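Local coordinates for 3-oxoacyl-[acyl-carrier-protein] synthase 3 (Micrococcus luteus NCTC 2665, PDB 4EWP), which probably catalyses the first condensation of bacterial fatty acid synthesis, condensing the acetyl group of acetyl-CoA with malonyl-ACP, with loss of carbon dioxide and CoA, at residues N26-P29 with N30-I34; V105-I109 with G110-A114. One frame throughout, in Å; residues are numbered along the deposited sequence.

Contact 1 of 2, residues N26-P29 with N30-I34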
loop_
_atom_site.group_PDB
_atom_site.type_symbol
_atom_site.label_atom_id
_atom_site.label_comp_id
_atom_site.label_asym_id
_atom_site.label_seq_id
_atom_site.Cartn_x
_atom_site.Cartn_y
_atom_site.Cartn_z
ATOM N N ASN A 26 25.550 -11.394 1.313
ATOM C CA ASN A 26 25.671 -12.237 2.500
ATOM C C ASN A 26 24.701 -13.416 2.450
ATOM O O ASN A 26 23.495 -13.260 2.641
ATOM C CB ASN A 26 25.477 -11.422 3.787
ATOM C CG ASN A 26 25.967 -12.157 5.017
ATOM O OD1 ASN A 26 26.666 -13.161 4.902
ATOM N ND2 ASN A 26 25.604 -11.665 6.202
ATOM N N LEU A 27 25.235 -14.597 2.170
ATOM C CA LEU A 27 24.435 -15.807 2.177
ATOM C C LEU A 27 24.698 -16.523 3.480
ATOM O O LEU A 27 25.723 -17.180 3.629
ATOM C CB LEU A 27 24.807 -16.712 1.002
ATOM C CG LEU A 27 24.587 -16.102 -0.385
ATOM C CD1 LEU A 27 24.698 -17.189 -1.450
ATOM C CD2 LEU A 27 23.238 -15.378 -0.493
ATOM N N VAL A 28 23.783 -16.374 4.429
ATOM C CA VAL A 28 23.933 -16.978 5.748
ATOM C C VAL A 28 23.576 -18.463 5.724
ATOM O O VAL A 28 22.499 -18.845 5.272
ATOM C CB VAL A 28 23.059 -16.245 6.785
ATOM C CG1 VAL A 28 23.171 -16.903 8.149
ATOM C CG2 VAL A 28 23.441 -14.767 6.854
ATOM N N PRO A 29 24.500 -19.318 6.194
ATOM C CA PRO A 29 24.219 -20.758 6.242
ATOM C C PRO A 29 23.448 -21.153 7.498
ATOM O O PRO A 29 23.474 -20.443 8.508
ATOM C CB PRO A 29 25.615 -21.379 6.278
ATOM C CG PRO A 29 26.439 -20.366 6.987
ATOM C CD PRO A 29 25.897 -19.016 6.543
ATOM N N ASN A 30 22.780 -22.298 7.434
ATOM C CA ASN A 30 21.961 -22.758 8.542
ATOM C C ASN A 30 22.664 -22.705 9.887
ATOM O O ASN A 30 22.046 -22.419 10.907
ATOM C CB ASN A 30 21.444 -24.169 8.263
ATOM C CG ASN A 30 20.410 -24.197 7.150
ATOM O OD1 ASN A 30 19.846 -23.156 6.777
ATOM N ND2 ASN A 30 20.145 -25.386 6.618
ATOM N N GLU A 31 23.964 -22.971 9.881
ATOM C CA GLU A 31 24.720 -23.187 11.113
ATOM C C GLU A 31 24.784 -21.936 11.991
ATOM O O GLU A 31 24.916 -22.026 13.213
ATOM C CB GLU A 31 26.134 -23.676 10.781
ATOM C CG GLU A 31 26.873 -24.321 11.952
ATOM C CD GLU A 31 26.615 -25.825 12.091
ATOM O OE1 GLU A 31 25.916 -26.409 11.229
ATOM O OE2 GLU A 31 27.124 -26.421 13.068
ATOM N N ASP A 32 24.691 -20.771 11.359
ATOM C CA ASP A 32 24.779 -19.503 12.072
ATOM C C ASP A 32 23.513 -19.248 12.881
ATOM O O ASP A 32 23.527 -18.488 13.852
ATOM C CB ASP A 32 25.006 -18.346 11.091
ATOM C CG ASP A 32 26.362 -18.421 10.390
ATOM O OD1 ASP A 32 27.085 -19.430 10.566
ATOM O OD2 ASP A 32 26.704 -17.471 9.650
ATOM N N LEU A 33 22.421 -19.893 12.487
ATOM C CA LEU A 33 21.114 -19.615 13.079
ATOM C C LEU A 33 20.622 -20.687 14.054
ATOM O O LEU A 33 19.737 -20.426 14.873
ATOM C CB LEU A 33 20.072 -19.441 11.975
ATOM C CG LEU A 33 20.379 -18.354 10.955
ATOM C CD1 LEU A 33 19.236 -18.211 9.940
ATOM C CD2 LEU A 33 20.636 -17.043 11.678
ATOM N N ILE A 34 21.184 -21.888 13.961
ATOM C CA ILE A 34 20.625 -23.034 14.672
ATOM C C ILE A 34 20.713 -22.962 16.199
ATOM O O ILE A 34 19.951 -23.635 16.893
ATOM C CB ILE A 34 21.268 -24.343 14.201
ATOM C CG1 ILE A 34 22.792 -24.239 14.299
ATOM C CG2 ILE A 34 20.819 -24.654 12.785
ATOM C CD1 ILE A 34 23.513 -25.541 13.987
#
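The carboxylate of D32 lies over the CG-CD edge of the P29 ring, its plane turned by rather more than half a right angle, with those two ring atoms beneath one face. D32 OD2 is 3.6 Å from P29 CD and D32 OD1 is 3.8 Å from P29 CG, a van der Waals contact of carboxylate with ring CH2 groups. V28 CG1 comes in obliquely on the same side, 3.8 Å from D32 CB. CG1 is anti to the backbone N of V28 (chi1 178°), which extends this methyl forward along the chain; it also lies 4.2 Å from L33 CG. In the backbone, D32 N donates at 3.1 Å to P29 O, which itself lies beneath that face; the donor is 42° out of the carbonyl plane. L33 N bonds N30 O one residue further on. The side chain of N30 turns from the strand into the fold, where OD1 accepts from R53 and ND2 donates to I50 O and D41 OD1. R53 also bonds V28 O and pairs with V28 in the short antiparallel sheet. Extended backbone angles at P29 followed by helical ones from N30 mark a strand-to-helix junction, in which a single weakly bonded helical turn follows strand 27-29.

Contact 2 of 2, residues V105-I109 with G110-A114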
loop_
_atom_site.group_PDB
_atom_site.type_symbol
_atom_site.label_atom_id
_atom_site.label_comp_id
_atom_site.label_asym_id
_atom_site.label_seq_id
_atom_site.Cartn_x
_atom_site.Cartn_y
_atom_site.Cartn_z
ATOM N N VAL A 105 12.185 5.629 -4.228
ATOM C CA VAL A 105 12.630 4.843 -5.368
ATOM C C VAL A 105 12.418 5.625 -6.663
ATOM O O VAL A 105 13.335 5.746 -7.487
ATOM C CB VAL A 105 11.911 3.471 -5.435
ATOM C CG1 VAL A 105 12.296 2.687 -6.713
ATOM C CG2 VAL A 105 12.207 2.645 -4.177
ATOM N N ALA A 106 11.214 6.172 -6.822
ATOM C CA ALA A 106 10.858 6.922 -8.025
ATOM C C ALA A 106 11.863 8.025 -8.261
ATOM O O ALA A 106 12.318 8.233 -9.390
ATOM C CB ALA A 106 9.460 7.509 -7.899
ATOM N N HIS A 107 12.224 8.719 -7.181
ATOM C CA HIS A 107 13.162 9.829 -7.270
ATOM C C HIS A 107 14.557 9.359 -7.644
ATOM O O HIS A 107 15.179 9.925 -8.540
ATOM C CB HIS A 107 13.237 10.626 -5.968
ATOM C CG HIS A 107 14.363 11.608 -5.952
ATOM N ND1 HIS A 107 14.469 12.625 -6.880
ATOM C CD2 HIS A 107 15.451 11.705 -5.158
ATOM C CE1 HIS A 107 15.569 13.316 -6.645
ATOM N NE2 HIS A 107 16.182 12.782 -5.604
ATOM N N GLU A 108 15.035 8.321 -6.958
ATOM C CA GLU A 108 16.403 7.835 -7.144
ATOM C C GLU A 108 16.633 7.361 -8.568
ATOM O O GLU A 108 17.723 7.544 -9.118
ATOM C CB GLU A 108 16.719 6.682 -6.187
ATOM C CG GLU A 108 16.346 6.904 -4.728
ATOM C CD GLU A 108 17.301 7.834 -4.012
ATOM O OE1 GLU A 108 18.183 8.412 -4.688
ATOM O OE2 GLU A 108 17.168 7.980 -2.773
ATOM N N ILE A 109 15.619 6.736 -9.163
ATOM C CA ILE A 109 15.796 6.158 -10.493
ATOM C C ILE A 109 15.418 7.125 -11.594
ATOM O O ILE A 109 15.433 6.762 -12.764
ATOM C CB ILE A 109 15.018 4.837 -10.692
ATOM C CG1 ILE A 109 13.505 5.090 -10.705
ATOM C CG2 ILE A 109 15.433 3.806 -9.641
ATOM C CD1 ILE A 109 12.671 3.821 -10.748
ATOM N N GLY A 110 15.073 8.355 -11.232
ATOM C CA GLY A 110 14.779 9.351 -12.250
ATOM C C GLY A 110 13.388 9.266 -12.862
ATOM O O GLY A 110 13.174 9.763 -13.974
ATOM N N ALA A 111 12.446 8.664 -12.131
ATOM C CA ALA A 111 11.050 8.533 -12.577
ATOM C C ALA A 111 10.139 9.723 -12.241
ATOM O O ALA A 111 8.990 9.771 -12.706
ATOM C CB ALA A 111 10.436 7.260 -12.020
ATOM N N THR A 112 10.619 10.657 -11.420
ATOM C CA THR A 112 9.832 11.849 -11.124
ATOM C C THR A 112 9.372 12.458 -12.445
ATOM O O THR A 112 10.157 12.566 -13.381
ATOM C CB THR A 112 10.644 12.876 -10.320
ATOM O OG1 THR A 112 11.131 12.256 -9.132
ATOM C CG2 THR A 112 9.772 14.093 -9.919
ATOM N N PRO A 113 8.100 12.872 -12.521
ATOM C CA PRO A 113 7.145 12.911 -11.409
ATOM C C PRO A 113 6.107 11.785 -11.407
ATOM O O PRO A 113 4.989 12.011 -10.914
ATOM C CB PRO A 113 6.433 14.251 -11.646
ATOM C CG PRO A 113 6.305 14.287 -13.147
ATOM C CD PRO A 113 7.576 13.601 -13.694
ATOM N N ALA A 114 6.453 10.595 -11.895
ATOM C CA ALA A 114 5.507 9.472 -11.850
ATOM C C ALA A 114 4.900 9.242 -10.459
ATOM O O ALA A 114 5.588 9.381 -9.438
ATOM C CB ALA A 114 6.148 8.201 -12.366
HETATM O O HOH W 1 13.976 11.810 -10.702
#
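A111 N donates to A106 O at 2.8 Å and G110 N to H107 O at 3.1 Å, and with positive phi at G110 (80°) the two bonds back into the last turn define a Schellman motif closing helix 101-108. Their geometries differ: A111 N approaches nearly along the C=O axis, whereas G110 N stands well above the plane of the H107 carbonyl. The methyl groups at the ends of the longer loop complete the motif, A106 CB lying 4.2 Å from A111 CB. I109 flanks them. Its CG1 sits between the backbone N and the carbonyl carbon (chi1 68°), and from there it reaches 4.0 Å from A111 CB. Beyond this patch I109 packs on V67 and A70 of helix 62-76 and, like A111, on L84. On the other side of the turn, H107 and T112 run side by side in the same direction; T112 OG1 lies near the imidazole plane at its edge, 4.0 Å from H107 ND1. A water donates to H107 O at 3.1 Å and has a weak link to T112 OG1, so H107 O receives both a backbone and a solvent hydrogen. The second subunit covers this end too: its S192 packs on A106 and T112 and bonds A114 O, and its Y342 meets P113, which follows a cis peptide. With I109 and A111 turned to apolar neighbours and only a weak water link at T112 OG1, the helix end is probably held mainly by the main-chain bonds to A106 O and H107 O.

Overall arrangement
Contact 1 is a surface contact and contact 2 is partly buried; both are local turns where a helix meets non-helical chain, one at the start of helix 30-33, the other at the end of helix 101-108. Their centres are 35 Å apart and their nearest atoms about 20 Å, and they share no helix or strand. Contact 1 joins strand 27-29 to helix 30-33 and mixes a carboxylate with aliphatic carbon; no other protein chain of the assembly touches it, and L33 is about 11 Å, side chain to side chain, from the predicted active-site residue N306. Contact 2 leads from helix 101-108 toward strand 116-120, has an alanine and isoleucine interior, and meets the second subunit away from the annotated sites.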